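Local coordinates for leucyl-tRNA synthetase subunit alpha (Aquifex aeolicus, PDB 3O0A), which ligates leucine to its tRNA, the CP1 hydrolytic domain crystallised here probably editing by hydrolysing mischarged tRNA, at residues A[180-189]-A[193-204]; A[14-25]-A[67-75]. All blocks are in the same frame, centred on the assembly; numbering follows the deposited sequence.

Interaction 1: A[180-189]-A[193-204]; sequences KGTLVNSDGF and DSETAKRKITEW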
loop_
_atom_site.group_PDB
_atom_site.type_symbol
_atom_site.label_atom_id
_atom_site.label_comp_id
_atom_site.label_asym_id
_atom_site.label_seq_id
_atom_site.Cartn_x
_atom_site.Cartn_y
_atom_site.Cartn_z
ATOM N N LYS A 180 1.465 -1.410 -20.849
ATOM C CA LYS A 180 0.039 -1.131 -21.038
ATOM C C LYS A 180 -0.754 -2.407 -21.324
ATOM O O LYS A 180 -0.199 -3.414 -21.763
ATOM C CB LYS A 180 -0.149 -0.107 -22.172
ATOM C CG LYS A 180 0.551 1.232 -21.912
ATOM C CD LYS A 180 0.414 2.217 -23.068
ATOM C CE LYS A 180 1.398 3.377 -22.901
ATOM N NZ LYS A 180 1.374 4.314 -24.065
ATOM N N GLY A 181 -2.060 -2.361 -21.074
ATOM C CA GLY A 181 -2.934 -3.495 -21.354
ATOM C C GLY A 181 -4.404 -3.158 -21.204
ATOM O O GLY A 181 -4.788 -1.997 -21.292
ATOM N N THR A 182 -5.231 -4.177 -21.011
ATOM C CA THR A 182 -6.639 -3.957 -20.703
ATOM C C THR A 182 -6.906 -4.491 -19.310
ATOM O O THR A 182 -6.309 -5.488 -18.880
ATOM C CB THR A 182 -7.615 -4.600 -21.723
ATOM O OG1 THR A 182 -7.451 -6.019 -21.723
ATOM C CG2 THR A 182 -7.364 -4.067 -23.129
ATOM N N LEU A 183 -7.794 -3.819 -18.593
ATOM C CA LEU A 183 -8.023 -4.188 -17.207
ATOM C C LEU A 183 -8.785 -5.487 -17.052
ATOM O O LEU A 183 -9.689 -5.800 -17.832
ATOM C CB LEU A 183 -8.741 -3.073 -16.437
ATOM C CG LEU A 183 -8.014 -1.742 -16.198
ATOM C CD1 LEU A 183 -8.664 -1.036 -15.021
ATOM C CD2 LEU A 183 -6.528 -1.864 -15.975
ATOM N N VAL A 184 -8.387 -6.230 -16.023
ATOM C CA VAL A 184 -9.080 -7.421 -15.552
ATOM C C VAL A 184 -9.097 -7.327 -14.033
ATOM O O VAL A 184 -8.351 -6.531 -13.459
ATOM C CB VAL A 184 -8.359 -8.721 -15.983
ATOM C CG1 VAL A 184 -8.562 -8.988 -17.473
ATOM C CG2 VAL A 184 -6.872 -8.663 -15.623
ATOM N N ASN A 185 -9.937 -8.125 -13.375
ATOM C CA ASN A 185 -10.043 -8.104 -11.907
ATOM C C ASN A 185 -10.306 -6.699 -11.347
ATOM O O ASN A 185 -9.936 -6.378 -10.203
ATOM C CB ASN A 185 -8.797 -8.735 -11.253
ATOM C CG ASN A 185 -8.812 -10.251 -11.320
ATOM O OD1 ASN A 185 -9.854 -10.874 -11.121
ATOM N ND2 ASN A 185 -7.656 -10.853 -11.600
ATOM N N SER A 186 -10.952 -5.871 -12.161
ATOM C CA SER A 186 -11.141 -4.470 -11.831
ATOM C C SER A 186 -12.617 -4.087 -11.854
ATOM O O SER A 186 -12.971 -2.946 -12.154
ATOM C CB SER A 186 -10.312 -3.598 -12.775
ATOM O OG SER A 186 -8.928 -3.884 -12.635
ATOM N N ASP A 187 -13.473 -5.051 -11.516
ATOM C CA ASP A 187 -14.912 -4.813 -11.415
ATOM C C ASP A 187 -15.454 -4.015 -12.615
ATOM O O ASP A 187 -15.299 -4.440 -13.764
ATOM C CB ASP A 187 -15.235 -4.111 -10.078
ATOM C CG ASP A 187 -14.869 -4.956 -8.863
ATOM O OD1 ASP A 187 -14.731 -6.193 -8.995
ATOM O OD2 ASP A 187 -14.717 -4.376 -7.764
ATOM N N GLY A 188 -16.055 -2.852 -12.347
ATOM C CA GLY A 188 -16.695 -2.035 -13.389
ATOM C C GLY A 188 -15.785 -1.440 -14.457
ATOM O O GLY A 188 -16.263 -0.916 -15.473
ATOM N N PHE A 189 -14.476 -1.518 -14.230
ATOM C CA PHE A 189 -13.486 -0.989 -15.169
ATOM C C PHE A 189 -12.863 -2.067 -16.055
ATOM O O PHE A 189 -11.998 -1.762 -16.870
ATOM C CB PHE A 189 -12.390 -0.232 -14.411
ATOM C CG PHE A 189 -12.921 0.879 -13.545
ATOM C CD1 PHE A 189 -13.155 2.141 -14.081
ATOM C CD2 PHE A 189 -13.206 0.653 -12.202
ATOM C CE1 PHE A 189 -13.650 3.175 -13.273
ATOM C CE2 PHE A 189 -13.715 1.669 -11.396
ATOM C CZ PHE A 189 -13.927 2.932 -11.937
ATOM N N ASP A 193 -8.789 0.055 -21.642
ATOM C CA ASP A 193 -7.364 0.257 -21.871
ATOM C C ASP A 193 -6.801 0.953 -20.652
ATOM O O ASP A 193 -7.443 1.842 -20.075
ATOM C CB ASP A 193 -7.108 1.099 -23.125
ATOM C CG ASP A 193 -7.722 0.493 -24.376
ATOM O OD1 ASP A 193 -7.763 -0.756 -24.503
ATOM O OD2 ASP A 193 -8.163 1.272 -25.250
ATOM N N SER A 194 -5.606 0.542 -20.249
ATOM C CA SER A 194 -5.075 0.955 -18.955
ATOM C C SER A 194 -4.834 2.461 -18.860
ATOM O O SER A 194 -5.037 3.048 -17.796
ATOM C CB SER A 194 -3.830 0.140 -18.579
ATOM O OG SER A 194 -2.861 0.117 -19.619
ATOM N N GLU A 195 -4.448 3.103 -19.965
ATOM C CA GLU A 195 -4.265 4.563 -19.941
ATOM C C GLU A 195 -5.581 5.301 -19.667
ATOM O O GLU A 195 -5.628 6.198 -18.819
ATOM C CB GLU A 195 -3.570 5.092 -21.207
ATOM C CG GLU A 195 -2.122 4.627 -21.385
ATOM C CD GLU A 195 -1.238 4.918 -20.173
ATOM O OE1 GLU A 195 -1.141 6.098 -19.761
ATOM O OE2 GLU A 195 -0.639 3.962 -19.635
ATOM N N THR A 196 -6.646 4.891 -20.354
ATOM C CA THR A 196 -7.991 5.425 -20.104
ATOM C C THR A 196 -8.433 5.169 -18.659
ATOM O O THR A 196 -9.032 6.040 -18.010
ATOM C CB THR A 196 -9.017 4.823 -21.077
ATOM O OG1 THR A 196 -8.618 5.109 -22.425
ATOM C CG2 THR A 196 -10.415 5.408 -20.831
ATOM N N ALA A 197 -8.120 3.974 -18.163
ATOM C CA ALA A 197 -8.481 3.571 -16.804
ATOM C C ALA A 197 -7.826 4.449 -15.740
ATOM O O ALA A 197 -8.399 4.649 -14.675
ATOM C CB ALA A 197 -8.119 2.112 -16.567
ATOM N N LYS A 198 -6.628 4.968 -16.013
ATOM C CA LYS A 198 -5.996 5.892 -15.065
ATOM C C LYS A 198 -6.939 7.047 -14.744
ATOM O O LYS A 198 -7.196 7.337 -13.578
ATOM C CB LYS A 198 -4.663 6.426 -15.603
ATOM C CG LYS A 198 -3.534 5.430 -15.546
ATOM C CD LYS A 198 -2.273 6.007 -16.180
ATOM C CE LYS A 198 -1.188 4.940 -16.314
ATOM N NZ LYS A 198 -0.049 5.476 -17.120
ATOM N N ARG A 199 -7.470 7.688 -15.783
ATOM C CA ARG A 199 -8.397 8.801 -15.617
ATOM C C ARG A 199 -9.725 8.384 -14.992
ATOM O O ARG A 199 -10.218 9.040 -14.071
ATOM C CB ARG A 199 -8.650 9.462 -16.973
ATOM C CG ARG A 199 -9.633 10.610 -16.957
ATOM C CD ARG A 199 -9.462 11.487 -18.200
ATOM N NE ARG A 199 -10.044 10.917 -19.415
ATOM C CZ ARG A 199 -9.395 10.185 -20.321
ATOM N NH1 ARG A 199 -8.111 9.871 -20.170
ATOM N NH2 ARG A 199 -10.047 9.749 -21.389
ATOM N N LYS A 200 -10.315 7.320 -15.526
ATOM C CA LYS A 200 -11.661 6.910 -15.106
ATOM C C LYS A 200 -11.649 6.483 -13.642
ATOM O O LYS A 200 -12.542 6.862 -12.876
ATOM C CB LYS A 200 -12.218 5.787 -15.998
ATOM C CG LYS A 200 -12.425 6.157 -17.472
ATOM C CD LYS A 200 -13.418 7.284 -17.642
ATOM C CE LYS A 200 -13.602 7.596 -19.127
ATOM N NZ LYS A 200 -14.674 8.577 -19.297
ATOM N N ILE A 201 -10.638 5.711 -13.246
ATOM C CA ILE A 201 -10.510 5.275 -11.848
ATOM C C ILE A 201 -10.237 6.456 -10.912
ATOM O O ILE A 201 -10.846 6.570 -9.836
ATOM C CB ILE A 201 -9.452 4.149 -11.676
ATOM C CG1 ILE A 201 -9.999 2.859 -12.310
ATOM C CG2 ILE A 201 -9.077 3.970 -10.180
ATOM C CD1 ILE A 201 -8.988 1.744 -12.507
ATOM N N THR A 202 -9.352 7.347 -11.337
ATOM C CA THR A 202 -9.015 8.504 -10.519
ATOM C C THR A 202 -10.251 9.391 -10.312
ATOM O O THR A 202 -10.509 9.828 -9.189
ATOM C CB THR A 202 -7.835 9.329 -11.092
ATOM O OG1 THR A 202 -6.681 8.495 -11.247
ATOM C CG2 THR A 202 -7.460 10.430 -10.122
ATOM N N GLU A 203 -11.017 9.641 -11.372
ATOM C CA GLU A 203 -12.233 10.465 -11.228
ATOM C C GLU A 203 -13.268 9.827 -10.305
ATOM O O GLU A 203 -13.923 10.526 -9.528
ATOM C CB GLU A 203 -12.889 10.797 -12.573
ATOM C CG GLU A 203 -14.330 11.361 -12.438
ATOM C CD GLU A 203 -14.424 12.790 -11.869
ATOM O OE1 GLU A 203 -13.901 13.064 -10.754
ATOM O OE2 GLU A 203 -15.057 13.638 -12.542
ATOM N N TRP A 204 -13.421 8.509 -10.410
ATOM C CA TRP A 204 -14.360 7.761 -9.571
ATOM C C TRP A 204 -13.980 7.870 -8.095
ATOM O O TRP A 204 -14.813 8.163 -7.242
ATOM C CB TRP A 204 -14.374 6.301 -10.017
ATOM C CG TRP A 204 -15.248 5.355 -9.239
ATOM C CD1 TRP A 204 -16.610 5.414 -9.062
ATOM C CD2 TRP A 204 -14.811 4.158 -8.604
ATOM N NE1 TRP A 204 -17.037 4.329 -8.319
ATOM C CE2 TRP A 204 -15.949 3.542 -8.032
ATOM C CE3 TRP A 204 -13.559 3.549 -8.448
ATOM C CZ2 TRP A 204 -15.869 2.345 -7.327
ATOM C CZ3 TRP A 204 -13.484 2.355 -7.735
ATOM C CH2 TRP A 204 -14.636 1.766 -7.197
#
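The ring of F189 lies with one face against I201, whose CG1 sits almost over the ring centre, 3.6 Å from the centroid, in a CH-pi contact. Its far rim is turned to W204: F189 CE2 comes to 3.5 Å from W204 CE3, and the two planes stand 62° apart, an offset edge-to-face pair with F189 giving the edge. With CG of F189 anti to its carbonyl carbon (chi1 -56°), the phenyl drops toward the helix so that I201 lies against its face and W204, about a turn further on, at its edge. With an alanine at F189, I201 CG1 would probably lose the face it packs on and W204 the edge that helps fix its indole. L183 extends the apolar strip toward the start of the helix: one methyl, CD1, bridges A197 CB at 3.5 Å and, tip to tip, I201 CD1 at 3.8 Å, while CD2 lies toward S194, and the small A197 lets leucine come close.

S194 OG accepts the N-H of G181 at 3.0 Å (166°, nearly straight), while S194 N donates to G181 O at 2.9 Å, so serine grips both polar ends of one glycine. The extended aliphatic chain of K180 crosses E195 at about a right angle, and E195 OE1 takes a salt bridge from K198 NZ at 2.9 Å. D193, at the N-cap position, forms a single beta bridge with T182. L183 also touches V164 of strand 164-165, which pairs with 182-183, and W204 receives a cation-pi contact from R208. This is a short strand followed by a loop with a 3-10 turn, which leads back into the amphipathic helix 194-207, whose apolar side packs on the incoming chain in the leucyl-tRNA synthetase editing domain.

Interaction 2: A[14-25]-A[67-75]; sequences IEEPEKFLNCVP and VLACIGERL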
loop_
_atom_site.group_PDB
_atom_site.type_symbol
_atom_site.label_atom_id
_atom_site.label_comp_id
_atom_site.label_asym_id
_atom_site.label_seq_id
_atom_site.Cartn_x
_atom_site.Cartn_y
_atom_site.Cartn_z
ATOM N N ILE A 14 -11.318 0.596 11.941
ATOM C CA ILE A 14 -11.206 0.274 13.366
ATOM C C ILE A 14 -12.600 0.287 13.989
ATOM O O ILE A 14 -13.163 1.357 14.246
ATOM C CB ILE A 14 -10.272 1.273 14.105
ATOM C CG1 ILE A 14 -8.845 1.265 13.523
ATOM C CG2 ILE A 14 -10.263 1.004 15.616
ATOM C CD1 ILE A 14 -8.093 -0.030 13.731
ATOM N N GLU A 15 -13.122 -0.915 14.222
ATOM C CA GLU A 15 -14.500 -1.153 14.675
ATOM C C GLU A 15 -14.740 -0.703 16.120
ATOM O O GLU A 15 -15.843 -0.261 16.475
ATOM C CB GLU A 15 -14.822 -2.646 14.508
ATOM C CG GLU A 15 -16.164 -3.116 15.058
ATOM C CD GLU A 15 -17.350 -2.600 14.254
ATOM O OE1 GLU A 15 -17.257 -2.544 13.005
ATOM O OE2 GLU A 15 -18.378 -2.258 14.877
ATOM N N GLU A 16 -13.705 -0.820 16.944
ATOM C CA GLU A 16 -13.801 -0.472 18.358
ATOM C C GLU A 16 -12.713 0.550 18.723
ATOM O O GLU A 16 -11.722 0.196 19.349
ATOM C CB GLU A 16 -13.669 -1.731 19.217
ATOM C CG GLU A 16 -14.817 -2.735 19.069
ATOM C CD GLU A 16 -14.797 -3.811 20.145
ATOM O OE1 GLU A 16 -13.777 -4.535 20.251
ATOM O OE2 GLU A 16 -15.797 -3.920 20.895
ATOM N N PRO A 17 -12.899 1.828 18.332
ATOM C CA PRO A 17 -11.834 2.823 18.525
ATOM C C PRO A 17 -11.314 2.966 19.967
ATOM O O PRO A 17 -10.116 3.197 20.152
ATOM C CB PRO A 17 -12.489 4.130 18.063
ATOM C CG PRO A 17 -13.550 3.697 17.110
ATOM C CD PRO A 17 -14.095 2.433 17.713
ATOM N N GLU A 18 -12.189 2.833 20.973
ATOM C CA GLU A 18 -11.772 2.983 22.383
ATOM C C GLU A 18 -10.657 2.012 22.784
ATOM O O GLU A 18 -9.791 2.348 23.599
ATOM C CB GLU A 18 -12.969 2.861 23.349
ATOM C CG GLU A 18 -14.008 3.967 23.167
ATOM C CD GLU A 18 -14.980 3.713 22.012
ATOM O OE1 GLU A 18 -14.866 2.679 21.310
ATOM O OE2 GLU A 18 -15.880 4.559 21.811
ATOM N N LYS A 19 -10.668 0.822 22.188
ATOM C CA LYS A 19 -9.644 -0.200 22.442
ATOM C C LYS A 19 -8.268 0.210 21.907
ATOM O O LYS A 19 -7.245 -0.335 22.336
ATOM C CB LYS A 19 -10.096 -1.527 21.809
ATOM C CG LYS A 19 -9.080 -2.670 21.768
ATOM C CD LYS A 19 -9.729 -3.935 21.164
ATOM C CE LYS A 19 -8.711 -5.030 20.852
ATOM N NZ LYS A 19 -9.427 -6.294 20.456
ATOM N N PHE A 20 -8.247 1.185 20.993
ATOM C CA PHE A 20 -7.024 1.574 20.317
ATOM C C PHE A 20 -6.620 3.038 20.470
ATOM O O PHE A 20 -5.581 3.450 19.931
ATOM C CB PHE A 20 -7.122 1.214 18.831
ATOM C CG PHE A 20 -7.500 -0.204 18.598
ATOM C CD1 PHE A 20 -6.529 -1.195 18.525
ATOM C CD2 PHE A 20 -8.843 -0.555 18.468
ATOM C CE1 PHE A 20 -6.899 -2.521 18.312
ATOM C CE2 PHE A 20 -9.218 -1.868 18.255
ATOM C CZ PHE A 20 -8.234 -2.849 18.181
ATOM N N LEU A 21 -7.392 3.811 21.231
ATOM C CA LEU A 21 -7.139 5.256 21.349
ATOM C C LEU A 21 -5.732 5.607 21.832
ATOM O O LEU A 21 -5.151 6.616 21.404
ATOM C CB LEU A 21 -8.162 5.919 22.280
ATOM C CG LEU A 21 -9.495 6.300 21.646
ATOM C CD1 LEU A 21 -10.461 6.762 22.743
ATOM C CD2 LEU A 21 -9.283 7.401 20.580
ATOM N N ASN A 22 -5.167 4.795 22.725
ATOM C CA ASN A 22 -3.827 5.130 23.197
ATOM C C ASN A 22 -2.703 4.810 22.199
ATOM O O ASN A 22 -1.542 5.131 22.447
ATOM C CB ASN A 22 -3.563 4.620 24.640
ATOM C CG ASN A 22 -3.275 3.124 24.713
ATOM O OD1 ASN A 22 -3.075 2.464 23.705
ATOM N ND2 ASN A 22 -3.195 2.608 25.932
ATOM N N CYS A 23 -3.067 4.219 21.059
ATOM C CA CYS A 23 -2.128 3.993 19.957
ATOM C C CYS A 23 -1.994 5.195 19.040
ATOM O O CYS A 23 -1.081 5.235 18.229
ATOM C CB CYS A 23 -2.560 2.817 19.101
ATOM S SG CYS A 23 -2.365 1.261 19.952
ATOM N N VAL A 24 -2.931 6.140 19.139
ATOM C CA VAL A 24 -3.030 7.211 18.138
ATOM C C VAL A 24 -2.835 8.592 18.760
ATOM O O VAL A 24 -3.279 8.838 19.889
ATOM C CB VAL A 24 -4.358 7.168 17.324
ATOM C CG1 VAL A 24 -4.669 5.732 16.823
ATOM C CG2 VAL A 24 -5.514 7.673 18.144
ATOM N N PRO A 25 -2.149 9.490 18.031
ATOM C CA PRO A 25 -2.001 10.854 18.539
ATOM C C PRO A 25 -3.291 11.639 18.414
ATOM O O PRO A 25 -4.163 11.288 17.614
ATOM C CB PRO A 25 -0.945 11.461 17.620
ATOM C CG PRO A 25 -1.113 10.733 16.326
ATOM C CD PRO A 25 -1.501 9.315 16.716
ATOM N N VAL A 67 2.208 4.015 15.082
ATOM C CA VAL A 67 0.776 4.017 15.337
ATOM C C VAL A 67 0.162 2.676 14.919
ATOM O O VAL A 67 -0.520 2.015 15.714
ATOM C CB VAL A 67 0.067 5.186 14.596
ATOM C CG1 VAL A 67 -1.444 5.098 14.799
ATOM C CG2 VAL A 67 0.601 6.529 15.092
ATOM N N LEU A 68 0.406 2.280 13.669
ATOM C CA LEU A 68 -0.169 1.036 13.144
ATOM C C LEU A 68 0.407 -0.214 13.785
ATOM O O LEU A 68 -0.319 -1.195 13.993
ATOM C CB LEU A 68 -0.041 0.989 11.619
ATOM C CG LEU A 68 -0.793 2.096 10.891
ATOM C CD1 LEU A 68 -0.480 1.946 9.396
ATOM C CD2 LEU A 68 -2.310 2.060 11.179
ATOM N N ALA A 69 1.695 -0.187 14.121
ATOM C CA ALA A 69 2.303 -1.316 14.851
ATOM C C ALA A 69 1.689 -1.487 16.257
ATOM O O ALA A 69 1.487 -2.618 16.739
ATOM C CB ALA A 69 3.829 -1.149 14.924
ATOM N N CYS A 70 1.361 -0.363 16.893
ATOM C CA CYS A 70 0.710 -0.395 18.206
ATOM C C CYS A 70 -0.636 -1.090 18.067
ATOM O O CYS A 70 -0.989 -1.962 18.869
ATOM C CB CYS A 70 0.522 1.031 18.737
ATOM S SG CYS A 70 -0.302 1.143 20.349
ATOM N N ILE A 71 -1.375 -0.712 17.027
ATOM C CA ILE A 71 -2.663 -1.340 16.731
ATOM C C ILE A 71 -2.508 -2.828 16.386
ATOM O O ILE A 71 -3.247 -3.654 16.900
ATOM C CB ILE A 71 -3.430 -0.565 15.645
ATOM C CG1 ILE A 71 -3.797 0.832 16.193
ATOM C CG2 ILE A 71 -4.668 -1.352 15.199
ATOM C CD1 ILE A 71 -4.340 1.818 15.137
ATOM N N GLY A 72 -1.512 -3.158 15.566
ATOM C CA GLY A 72 -1.268 -4.547 15.155
ATOM C C GLY A 72 -0.859 -5.418 16.324
ATOM O O GLY A 72 -1.234 -6.597 16.399
ATOM N N GLU A 73 -0.113 -4.851 17.261
ATOM C CA GLU A 73 0.175 -5.570 18.513
ATOM C C GLU A 73 -1.111 -5.815 19.303
ATOM O O GLU A 73 -1.350 -6.930 19.820
ATOM C CB GLU A 73 1.184 -4.782 19.361
ATOM C CG GLU A 73 1.407 -5.391 20.755
ATOM C CD GLU A 73 2.271 -4.522 21.621
ATOM O OE1 GLU A 73 1.775 -3.482 22.100
ATOM O OE2 GLU A 73 3.448 -4.889 21.853
ATOM N N ARG A 74 -1.939 -4.779 19.383
ATOM C CA ARG A 74 -3.205 -4.785 20.135
ATOM C C ARG A 74 -4.152 -5.855 19.560
ATOM O O ARG A 74 -4.872 -6.520 20.305
ATOM C CB ARG A 74 -3.818 -3.373 20.082
ATOM C CG ARG A 74 -5.027 -3.072 20.997
ATOM C CD ARG A 74 -4.687 -2.741 22.418
ATOM N NE ARG A 74 -3.464 -1.967 22.641
ATOM C CZ ARG A 74 -3.431 -0.706 23.069
ATOM N NH1 ARG A 74 -4.563 -0.048 23.308
ATOM N NH2 ARG A 74 -2.263 -0.104 23.265
ATOM N N LEU A 75 -4.095 -6.056 18.242
ATOM C CA LEU A 75 -4.852 -7.106 17.538
ATOM C C LEU A 75 -4.242 -8.516 17.628
ATOM O O LEU A 75 -4.887 -9.500 17.234
ATOM C CB LEU A 75 -5.016 -6.729 16.055
ATOM C CG LEU A 75 -5.844 -5.484 15.710
ATOM C CD1 LEU A 75 -5.746 -5.154 14.224
ATOM C CD2 LEU A 75 -7.308 -5.675 16.138
HETATM O O HOH W 1 -6.968 -8.072 20.409
#
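R74 reaches from its helix across to the loop, touching F20 with its first carbons. Its CB lies 3.7 Å from F20 CE1, and CG comes closer still to that atom, 3.3 Å; the aliphatic root of the arginine lies against the phenyl, CE1 and CD1 being the atoms met. CD then passes K19 O at 3.5 Å. Bends at chi2 and chi3 fold the chain so that the guanidinium ends nearly parallel to the F20 ring plane, 12° apart. NH1 donates to K19 O at 2.9 Å, and NH1 and NH2 both grip N22 OD1, NH2 more closely at 2.7 Å and on a lone pair in the carbonyl plane, NH1 from above it. The N22 amide stands almost perpendicular to the guanidinium, at 89°. Three bonds thus fix the rotation of the head group, with C23 SG over one face. Arginine suits the place because its apolar stem and its several N-H donors serve different partners.

That sulfur is half of the disulfide C23–C70, SG to SG 2.1 Å, the covalent tie between loop and helix. Around it, C23 CB touches I71 CG1 at 3.7 Å, and the two methyls of V67 divide the work, CG1 meeting C23 O and V24 CG1, CG2 meeting P25 CD. A water joins K19 NZ to R74 O.

The loop itself leads from strand 6-13 to helix 26-35, where L32 receives I14, P17 and V24. Helix 64-74 in turn rests I71 and L68 on V111 of strand 106-114 and A69 on helix 80-91, so I71 is shared between loop and sheet.

Overall arrangement
From the N terminus, strand 6-13 runs into the loop 14-25, and interaction 2 closes when the chain, having passed helix 26-35 and strands 37-44 and 55-58, returns in helix 64-74. The disulfide makes that long closure covalent. Only much later does interaction 1 open, and it is local: three residues separate its ends, joining strand 182-183 to helix 194-207. The two are thus in series, neither crossing nor enclosing the other. They lie on opposite sides of the chain's centre. The centres of interactions 1 and 2 are about 34 Å apart, their nearest atoms about 19 Å. After helix 194-207, strand 211-213 pairs with strand 6-13, so one sheet links the neighbourhoods of both contacts.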